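PDB 5JXF: Asp/Glu-specific dipeptidyl-peptidase from Flavobacterium psychrophilum, which removes dipeptides from the N-terminus of oligopeptides as a serine peptidase of family S46, strictly requiring an acidic residue, Asp or Glu, at P1. Local coordinates for residues Leu97-His100 with His101-Phe104; Val701-Arg704 with Tyr705-Ile709. All coordinates share one frame; numbering follows the deposited sequence.

Contact 1: Leu97-His100 with His101-Phe104; sequences LTNH and HCGF. With ARG (arginine), chain E.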
loop_
_atom_site.group_PDB
_atom_site.type_symbol
_atom_site.label_atom_id
_atom_site.label_comp_id
_atom_site.label_asym_id
_atom_site.label_seq_id
_atom_site.Cartn_x
_atom_site.Cartn_y
_atom_site.Cartn_z
ATOM N N LEU A 97 27.424 -13.103 13.101
ATOM C CA LEU A 97 26.032 -12.780 12.851
ATOM C C LEU A 97 25.901 -12.310 11.407
ATOM O O LEU A 97 26.745 -11.565 10.921
ATOM C CB LEU A 97 25.552 -11.709 13.841
ATOM C CG LEU A 97 24.128 -11.181 13.620
ATOM C CD1 LEU A 97 23.132 -12.275 13.997
ATOM C CD2 LEU A 97 23.903 -9.915 14.455
ATOM N N THR A 98 24.878 -12.787 10.710
ATOM C CA THR A 98 24.595 -12.297 9.367
ATOM C C THR A 98 23.058 -12.327 9.118
ATOM O O THR A 98 22.283 -12.486 10.063
ATOM C CB THR A 98 25.369 -13.116 8.284
ATOM O OG1 THR A 98 25.286 -12.445 7.021
ATOM C CG2 THR A 98 24.820 -14.538 8.134
ATOM N N ASN A 99 22.624 -12.137 7.878
ATOM C CA ASN A 99 21.170 -12.193 7.542
ATOM C C ASN A 99 20.657 -13.608 7.410
ATOM O O ASN A 99 21.418 -14.526 7.103
ATOM C CB ASN A 99 20.850 -11.487 6.213
ATOM C CG ASN A 99 20.954 -9.993 6.299
ATOM O OD1 ASN A 99 21.059 -9.307 5.279
ATOM N ND2 ASN A 99 20.913 -9.473 7.512
ATOM N N HIS A 100 19.353 -13.779 7.570
ATOM C CA HIS A 100 18.730 -15.058 7.268
ATOM C C HIS A 100 18.843 -15.412 5.779
ATOM O O HIS A 100 19.067 -16.571 5.422
ATOM C CB HIS A 100 17.258 -15.053 7.715
ATOM C CG HIS A 100 16.562 -16.362 7.509
ATOM N ND1 HIS A 100 15.708 -16.592 6.452
ATOM C CD2 HIS A 100 16.607 -17.516 8.214
ATOM C CE1 HIS A 100 15.237 -17.823 6.527
ATOM N NE2 HIS A 100 15.776 -18.408 7.583
ATOM N N HIS A 101 18.716 -14.434 4.895
ATOM C CA HIS A 101 18.818 -14.794 3.488
ATOM C C HIS A 101 20.290 -15.006 3.040
ATOM O O HIS A 101 20.520 -15.605 2.000
ATOM C CB HIS A 101 18.102 -13.775 2.593
ATOM C CG HIS A 101 18.811 -12.464 2.435
ATOM N ND1 HIS A 101 18.438 -11.331 3.131
ATOM C CD2 HIS A 101 19.827 -12.089 1.624
ATOM C CE1 HIS A 101 19.210 -10.321 2.772
ATOM N NE2 HIS A 101 20.066 -10.756 1.862
ATOM N N CYS A 102 21.265 -14.575 3.841
ATOM C CA CYS A 102 22.678 -14.946 3.587
ATOM C C CYS A 102 22.945 -16.391 4.028
ATOM O O CYS A 102 23.608 -17.161 3.332
ATOM C CB CYS A 102 23.639 -14.019 4.322
ATOM S SG CYS A 102 23.446 -12.279 3.984
ATOM N N GLY A 103 22.434 -16.753 5.198
ATOM C CA GLY A 103 22.483 -18.134 5.643
ATOM C C GLY A 103 21.535 -19.068 4.901
ATOM O O GLY A 103 21.630 -20.293 5.046
ATOM N N PHE A 104 20.628 -18.495 4.110
ATOM C CA PHE A 104 19.500 -19.236 3.509
ATOM C C PHE A 104 19.948 -20.458 2.698
ATOM O O PHE A 104 19.453 -21.571 2.903
ATOM C CB PHE A 104 18.685 -18.286 2.630
ATOM C CG PHE A 104 17.264 -18.743 2.352
ATOM C CD1 PHE A 104 16.287 -18.658 3.329
ATOM C CD2 PHE A 104 16.904 -19.214 1.097
ATOM C CE1 PHE A 104 14.987 -19.063 3.065
ATOM C CE2 PHE A 104 15.601 -19.617 0.828
ATOM C CZ PHE A 104 14.648 -19.544 1.813
HETATM N N ARG E . 16.074 -7.578 -0.556
HETATM C CA ARG E . 17.155 -8.230 0.168
HETATM C C ARG E . 18.479 -7.894 -0.527
HETATM O O ARG E . 18.634 -8.152 -1.717
HETATM C CB ARG E . 16.929 -9.746 0.237
HETATM C CG ARG E . 15.691 -10.168 1.043
HETATM C CD ARG E . 15.469 -11.681 0.991
HETATM N NE ARG E . 15.304 -12.157 -0.379
HETATM C CZ ARG E . 14.125 -12.279 -0.997
HETATM N NH1 ARG E . 12.996 -11.969 -0.361
HETATM N NH2 ARG E . 14.071 -12.719 -2.254
#

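Contact 2: Val701-Arg704 with Tyr705-Ile709; sequences VDMR and YVLFI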
loop_
_atom_site.group_PDB
_atom_site.type_symbol
_atom_site.label_atom_id
_atom_site.label_comp_id
_atom_site.label_asym_id
_atom_site.label_seq_id
_atom_site.Cartn_x
_atom_site.Cartn_y
_atom_site.Cartn_z
ATOM N N VAL A 701 17.817 -4.817 11.016
ATOM C CA VAL A 701 17.140 -5.473 12.129
ATOM C C VAL A 701 17.695 -4.875 13.410
ATOM O O VAL A 701 18.911 -4.774 13.568
ATOM C CB VAL A 701 17.333 -7.011 12.166
ATOM C CG1 VAL A 701 16.284 -7.638 13.094
ATOM C CG2 VAL A 701 17.267 -7.634 10.782
ATOM N N ASP A 702 16.806 -4.475 14.316
ATOM C CA ASP A 702 17.189 -4.000 15.644
ATOM C C ASP A 702 17.827 -5.149 16.435
ATOM O O ASP A 702 17.245 -6.230 16.477
ATOM C CB ASP A 702 15.928 -3.454 16.362
ATOM C CG ASP A 702 16.257 -2.616 17.570
ATOM O OD1 ASP A 702 16.938 -3.135 18.490
ATOM O OD2 ASP A 702 15.853 -1.430 17.578
ATOM N N MET A 703 19.001 -4.947 17.054
ATOM C CA MET A 703 19.696 -6.053 17.743
ATOM C C MET A 703 18.871 -6.542 18.952
ATOM O O MET A 703 18.928 -7.720 19.325
ATOM C CB MET A 703 21.123 -5.649 18.170
ATOM C CG MET A 703 22.224 -5.868 17.031
ATOM S SD MET A 703 22.093 -7.464 16.273
ATOM C CE MET A 703 22.507 -8.469 17.693
ATOM N N ARG A 704 18.077 -5.658 19.546
ATOM C CA ARG A 704 17.139 -6.102 20.582
ATOM C C ARG A 704 16.179 -7.204 20.096
ATOM O O ARG A 704 15.901 -8.145 20.827
ATOM C CB ARG A 704 16.339 -4.919 21.130
ATOM C CG ARG A 704 17.192 -3.986 21.980
ATOM C CD ARG A 704 16.436 -2.728 22.345
ATOM N NE ARG A 704 16.179 -1.912 21.164
ATOM C CZ ARG A 704 15.575 -0.726 21.189
ATOM N NH1 ARG A 704 15.172 -0.216 22.348
ATOM N NH2 ARG A 704 15.379 -0.047 20.055
ATOM N N TYR A 705 15.698 -7.108 18.863
ATOM C CA TYR A 705 14.833 -8.153 18.290
ATOM C C TYR A 705 15.601 -9.438 17.978
ATOM O O TYR A 705 15.084 -10.541 18.188
ATOM C CB TYR A 705 14.149 -7.639 17.019
ATOM C CG TYR A 705 13.063 -8.566 16.501
ATOM C CD1 TYR A 705 12.037 -8.995 17.336
ATOM C CD2 TYR A 705 13.045 -8.977 15.183
ATOM C CE1 TYR A 705 11.047 -9.834 16.879
ATOM C CE2 TYR A 705 12.058 -9.810 14.712
ATOM C CZ TYR A 705 11.062 -10.230 15.566
ATOM O OH TYR A 705 10.097 -11.069 15.097
ATOM N N VAL A 706 16.826 -9.294 17.454
ATOM C CA VAL A 706 17.674 -10.462 17.238
ATOM C C VAL A 706 17.844 -11.256 18.530
ATOM O O VAL A 706 17.565 -12.460 18.584
ATOM C CB VAL A 706 19.062 -10.063 16.702
ATOM C CG1 VAL A 706 19.969 -11.290 16.596
ATOM C CG2 VAL A 706 18.912 -9.366 15.358
ATOM N N LEU A 707 18.271 -10.575 19.585
ATOM C CA LEU A 707 18.527 -11.260 20.850
ATOM C C LEU A 707 17.235 -11.838 21.445
ATOM O O LEU A 707 17.218 -12.971 21.934
ATOM C CB LEU A 707 19.202 -10.314 21.843
ATOM C CG LEU A 707 20.538 -9.675 21.446
ATOM C CD1 LEU A 707 20.968 -8.690 22.519
ATOM C CD2 LEU A 707 21.632 -10.723 21.210
ATOM N N PHE A 708 16.153 -11.068 21.376
ATOM C CA PHE A 708 14.827 -11.570 21.749
ATOM C C PHE A 708 14.500 -12.897 21.048
ATOM O O PHE A 708 14.014 -13.838 21.671
ATOM C CB PHE A 708 13.742 -10.533 21.420
ATOM C CG PHE A 708 12.341 -11.019 21.664
ATOM C CD1 PHE A 708 11.772 -10.946 22.935
ATOM C CD2 PHE A 708 11.585 -11.540 20.630
ATOM C CE1 PHE A 708 10.473 -11.395 23.163
ATOM C CE2 PHE A 708 10.281 -11.979 20.849
ATOM C CZ PHE A 708 9.724 -11.912 22.122
ATOM N N ILE A 709 14.773 -12.977 19.754
ATOM C CA ILE A 709 14.418 -14.182 19.029
ATOM C C ILE A 709 15.339 -15.341 19.453
ATOM O O ILE A 709 14.873 -16.450 19.709
ATOM C CB ILE A 709 14.489 -13.953 17.526
ATOM C CG1 ILE A 709 13.370 -13.005 17.099
ATOM C CG2 ILE A 709 14.378 -15.272 16.778
ATOM C CD1 ILE A 709 11.985 -13.654 17.163
#

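Contact 1: Leu97-His100 with His101-Phe104
Asn99 and His101 lie side by side at the turn where a strand runs into a helix, and between Asn99 and the bound arginine the imidazole of His101 is sandwiched. From CB outward, His101 first meets CD of the ligand, 3.7 Å from its own CB. CG, which also lies against ligand CD, is placed between the backbone N and the carbonyl carbon (chi1 74°) and turns one ring face to the ligand, whose CB sits 3.4 Å above that face, toward its rim. This ligand CB is also the nearest ligand atom to CD2 and CE1. Asn99 CB lies over the opposite face, toward its rim, in a CH-pi contact, 4.2 Å from the ring centroid. CE1 touches Asn99 OD1 at 3.3 Å. ND1 is hydrogen-bonded to Asp237 OD2 and NE2 to Ser662 OG, the charge-relay geometry of a serine peptidase, consistent with the catalytic role assigned to the three by similarity. A leucine in place of His101 would probably leave Ser662 and Asp237 without the imidazole that joins them.

The turn itself is closed by Asn99 O, which takes a nearly straight bond from Gly103 N (3.1 Å, 171°) and a weak one from Cys102 N; Ser239 OG bonds to it as well. Cys102 SG packs on Asn99 CB at 3.5 Å. His100 CE1 reaches the edge of the Phe104 ring, 3.5 Å from CD1. Asn99 ND2 bonds to Asn677 O, on strand 673-680. Strand 95-98 pairs with strands 85-89 and 239-245 and leads directly into helix 100-109, which carries His101.

Contact 2: Val701-Arg704 with Tyr705-Ile709
Val701 and Met703 both close on Val706 where strand 698-702 turns into helix 703-713, with Asp702 as the N-cap. The cap residue's CG stands anti to the backbone N (chi1 -165°), and Asp702 OD1 accepts a hydrogen bond from Arg704 N on its anti lone pair, 3.0 Å. Arg704 reaches the same carboxylate edge-on: bent at chi3 (-67°), its chain presents the guanidinium side-on, NE to OD1 and NH2 to OD2, a two-pronged salt bridge on the syn sides, with the nitrogens somewhat out of the carboxylate plane. OD1 is thus held by two donors, and the guanidinium's rotation is fixed; NH1 goes on to a salt bridge with Glu643.

In the backbone, Asp702 O receives Val706 N at 3.2 Å and, weakly, Tyr705 N, while Leu707 N and Phe708 N continue the helical pattern to Met703 O and Arg704 O. Bends at chi2 (-47°) and chi3 double the Met703 chain back, laying the thioether on Val706, with Met703 SD 3.8 Å from Val706 CG2 and CE beside CB and CG1. Tyr705 is also packed by Leu629 of helix 627-635, and its ring has CG1 of Ile709, one turn on, over a face. At the ring's edge, near its plane, Val701 CG1 lies 4.1 Å from Tyr705 CD2 and 3.9 Å from Val706 CG2.

Contact 1 and contact 2 are both strand-to-helix turns, their centres 14 Å apart, and they meet through packing: Leu97 CD2 lies 3.5 Å from Met703 SD, and Leu97 CD1 is 4.2 Å from Val706 CG1. Each includes the end of a strand, and the two strands belong to different antiparallel sheets; strand 673-680 touches both contacts, with Phe678 on Asn99 and on Val701. Contact 1 supplies His101, whose side chain is about 4 Å from the bound aspartic acid and packs against the bound arginine. Contact 2 lies further from the ligands: between nearest atoms, the side chain of Val701 is about 4 Å from that of Asp237, but about 9 Å from that of His101 and about 10 Å from the arginine.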